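Local coordinates for protein-glutaminase (Chryseobacterium proteolyticum, PDB 2ZK9), which hydrolyses the side-chain amide of glutamine residues in proteins, deamidating them to glutamate with release of ammonia, at residues N12-Q17 against Q51-N56. Residues are numbered along the deposited sequence; the frame is centred on the assembly and turned at random. Where two conformers were deposited one is given.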
ATOM      1  N   ASN A  12     -11.480  -3.996 -10.767  1.00 13.21           N
ATOM      2  CA  ASN A  12     -10.386  -4.013 -11.768  1.00 14.17           C
ATOM      3  C   ASN A  12     -10.101  -2.639 -12.304  1.00 12.97           C
ATOM      4  O   ASN A  12      -8.959  -2.236 -12.514  1.00 13.64           O
ATOM      5  CB  ASN A  12     -10.767  -4.998 -12.896  1.00 16.42           C
ATOM      6  CG  ASN A  12     -10.671  -6.428 -12.405  1.00 19.89           C
ATOM      7  OD1 ASN A  12      -9.955  -6.830 -11.494  1.00 22.34           O
ATOM      8  ND2 ASN A  12     -11.448  -7.274 -13.125  1.00 24.66           N
ATOM      9  N   SER A  13     -11.126  -1.865 -12.539  1.00 13.26           N
ATOM     10  CA  SER A  13     -10.962  -0.486 -12.952  1.00 13.47           C
ATOM     11  C   SER A  13     -10.144   0.284 -11.923  1.00 12.23           C
ATOM     12  O   SER A  13      -9.250   1.089 -12.257  1.00 13.34           O
ATOM     13  CB  SER A  13     -12.356   0.172 -13.163  1.00 14.60           C
ATOM     14  OG  SER A  13     -12.119   1.537 -13.429  1.00 18.46           O
ATOM     15  N   LEU A  14     -10.515   0.136 -10.653  0.90 12.15           N
ATOM     16  CA  LEU A  14      -9.801   0.850  -9.600  0.90 11.23           C
ATOM     17  C   LEU A  14      -8.331   0.378  -9.538  0.90 11.09           C
ATOM     18  O   LEU A  14      -7.420   1.220  -9.368  0.90 11.68           O
ATOM     19  CB  LEU A  14     -10.509   0.657  -8.279  0.90 11.63           C
ATOM     20  CG  LEU A  14     -11.872   1.270  -8.123  0.90 11.05           C
ATOM     21  CD1 LEU A  14     -12.561   0.684  -6.899  0.90 13.00           C
ATOM     22  CD2 LEU A  14     -11.704   2.792  -7.984  0.90 13.91           C
ATOM     23  N   PHE A  15      -8.071  -0.914  -9.671  1.00 11.85           N
ATOM     24  CA  PHE A  15      -6.694  -1.401  -9.724  1.00 10.76           C
ATOM     25  C   PHE A  15      -5.929  -0.708 -10.860  1.00 11.31           C
ATOM     26  O   PHE A  15      -4.796  -0.243 -10.663  1.00 11.76           O
ATOM     27  CB  PHE A  15      -6.679  -2.927  -9.874  1.00 11.39           C
ATOM     28  CG  PHE A  15      -5.253  -3.421  -9.894  1.00 11.28           C
ATOM     29  CD1 PHE A  15      -4.545  -3.605 -11.077  1.00 12.88           C
ATOM     30  CD2 PHE A  15      -4.616  -3.678  -8.724  1.00 12.80           C
ATOM     31  CE1 PHE A  15      -3.234  -4.000 -11.037  1.00 15.30           C
ATOM     32  CE2 PHE A  15      -3.298  -4.059  -8.680  1.00 13.89           C
ATOM     33  CZ  PHE A  15      -2.603  -4.178  -9.833  1.00 14.98           C
ATOM     34  N   ASN A  16      -6.536  -0.672 -12.044  1.00 11.77           N
ATOM     35  CA  ASN A  16      -5.871  -0.023 -13.161  1.00 13.39           C
ATOM     36  C   ASN A  16      -5.613   1.449 -12.913  1.00 12.56           C
ATOM     37  O   ASN A  16      -4.547   1.994 -13.280  1.00 13.41           O
ATOM     38  CB  ASN A  16      -6.710  -0.259 -14.444  1.00 15.87           C
ATOM     39  CG  ASN A  16      -6.671  -1.686 -14.907  1.00 23.42           C
ATOM     40  OD1 ASN A  16      -5.774  -2.481 -14.622  1.00 34.89           O
ATOM     41  ND2 ASN A  16      -7.750  -1.994 -15.654  1.00 30.94           N
ATOM     42  N   GLN A  17      -6.582   2.136 -12.312  1.00 12.04           N
ATOM     43  CA  GLN A  17      -6.397   3.547 -11.984  0.51 11.88           C
ATOM     44  C   GLN A  17      -5.206   3.738 -11.060  1.00 11.30           C
ATOM     45  O   GLN A  17      -4.418   4.684 -11.233  1.00 13.56           O
ATOM     46  CB  GLN A  17      -7.643   4.147 -11.342  0.51 13.42           C
ATOM     47  CG  GLN A  17      -8.852   4.150 -12.292  0.51 13.26           C
ATOM     48  CD  GLN A  17     -10.014   4.676 -11.534  0.51 15.51           C
ATOM     49  OE1 GLN A  17      -9.854   5.744 -10.936  0.51 24.52           O
ATOM     50  NE2 GLN A  17     -11.123   3.946 -11.511  0.51 21.56           N
ATOM     51  N   GLN A  51      -6.848   7.563  -1.669  1.00  9.62           N
ATOM     52  CA  GLN A  51      -7.346   8.777  -2.280  1.00 10.32           C
ATOM     53  C   GLN A  51      -7.943   8.454  -3.654  1.00 10.45           C
ATOM     54  O   GLN A  51      -8.971   9.040  -4.041  1.00 10.97           O
ATOM     55  CB  GLN A  51      -6.261   9.842  -2.374  1.00 10.87           C
ATOM     56  CG  GLN A  51      -6.711  11.147  -3.001  1.00 13.65           C
ATOM     57  CD  GLN A  51      -5.586  12.126  -3.261  1.00 13.19           C
ATOM     58  OE1 GLN A  51      -4.624  11.771  -3.911  1.00 11.91           O
ATOM     59  NE2 GLN A  51      -5.718  13.335  -2.665  1.00 18.23           N
ATOM     60  N   ILE A  52      -7.318   7.583  -4.427  1.00 10.34           N
ATOM     61  CA  ILE A  52      -7.856   7.209  -5.725  1.00 10.75           C
ATOM     62  C   ILE A  52      -9.221   6.510  -5.559  1.00  9.99           C
ATOM     63  O   ILE A  52     -10.173   6.811  -6.270  1.00 11.68           O
ATOM     64  CB  ILE A  52      -6.863   6.354  -6.520  1.00 11.89           C
ATOM     65  CG1 ILE A  52      -5.624   7.216  -6.839  1.00 14.16           C
ATOM     66  CG2 ILE A  52      -7.520   5.765  -7.737  1.00 13.69           C
ATOM     67  CD1 ILE A  52      -4.447   6.469  -7.354  1.00 17.45           C
ATOM     68  N   LEU A  53      -9.335   5.612  -4.596  1.00  9.70           N
ATOM     69  CA  LEU A  53     -10.644   5.007  -4.340  1.00  9.18           C
ATOM     70  C   LEU A  53     -11.672   6.086  -3.958  1.00  8.96           C
ATOM     71  O   LEU A  53     -12.793   6.073  -4.479  1.00  9.71           O
ATOM     72  CB  LEU A  53     -10.599   3.942  -3.220  1.00  9.84           C
ATOM     73  CG  LEU A  53     -10.497   2.470  -3.761  1.00 10.82           C
ATOM     74  CD1 LEU A  53      -9.223   2.254  -4.526  1.00 11.91           C
ATOM     75  CD2 LEU A  53     -10.600   1.511  -2.604  1.00 12.37           C
ATOM     76  N   MET A  54     -11.304   7.031  -3.102  1.00  8.86           N
ATOM     77  CA  MET A  54     -12.222   8.044  -2.691  1.00  9.19           C
ATOM     78  C   MET A  54     -12.624   8.959  -3.842  1.00 10.18           C
ATOM     79  O   MET A  54     -13.771   9.390  -3.907  1.00 10.35           O
ATOM     80  CB  MET A  54     -11.671   8.828  -1.486  1.00  9.77           C
ATOM     81  CG  MET A  54     -11.596   8.022  -0.224  1.00  9.94           C
ATOM     82  SD  MET A  54     -10.997   8.884   1.207  1.00 12.26           S
ATOM     83  CE  MET A  54     -12.245  10.111   1.498  1.00 13.84           C
ATOM     84  N   ASN A  55     -11.714   9.248  -4.738  1.00 11.17           N
ATOM     85  CA  ASN A  55     -12.049  10.027  -5.925  1.00 12.49           C
ATOM     86  C   ASN A  55     -13.213   9.375  -6.646  1.00 12.44           C
ATOM     87  O   ASN A  55     -14.016  10.073  -7.238  1.00 14.55           O
ATOM     88  CB  ASN A  55     -10.804  10.180  -6.779  1.00 21.63           C
ATOM     89  CG  ASN A  55      -9.741  11.187  -6.264  1.00 25.48           C
ATOM     90  OD1 ASN A  55     -10.045  12.080  -5.433  1.00 27.15           O
ATOM     91  ND2 ASN A  55      -8.562  11.003  -6.818  1.00 29.08           N
ATOM     92  N   ASN A  56     -13.270   8.063  -6.613  1.00 11.57           N
ATOM     93  CA  ASN A  56     -14.268   7.228  -7.253  0.55 11.69           C
ATOM     94  C   ASN A  56     -15.504   6.979  -6.404  1.00 11.45           C
ATOM     95  O   ASN A  56     -16.399   6.269  -6.841  1.00 14.65           O
ATOM     96  CB  ASN A  56     -13.688   5.843  -7.622  0.55 12.56           C
ATOM     97  CG  ASN A  56     -12.872   5.810  -8.877  0.55 11.70           C
ATOM     98  OD1 ASN A  56     -13.293   5.559 -10.020  0.55 11.79           O
ATOM     99  ND2 ASN A  56     -11.597   6.160  -8.784  0.55 11.94           N
TER
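With CG of Gln17 anti to the carbonyl carbon (chi1 -64°), the extended chain beyond it brings the amide of Gln17 up to that of Asn56, whose CG takes the same place, anti to its own carbonyl carbon. The two amides arrive from opposite directions and pair twice: Asn56 ND2 donates to Gln17 OE1 at 2.8 Å, and Gln17 NE2 returns a bond to Asn56 OD1 at 3.1 Å. Each acceptor lies close to the donor's amide plane, yet the planes are turned 48° apart and both donors tilt out of the carbonyl planes, so the two-bond pair is not flat. Asn56 ND2 also donates to Ile52 O at 3.0 Å, nearly straight at 172°, from above that carbonyl plane. In the conformers given (Leu14, Gln17 and Asn56 each have two), both N-H groups of Asn56 ND2 thus have acceptors, which would favour this turn of the amide. The pairing ties helix 8-19 to the residue following helix 42-55, in the region matching the Glutaminase family of the peptidase CA clan, which includes papain-like proteases. Beside it Leu14 CD1 makes apolar contact with Leu53 CG at 4.2 Å, the side chains crossing at about a right angle. Gln17 CB meets Ile52 CG2 at 4.0 Å, and Leu53 also touches Ile86 and Val88 of strand 82-91.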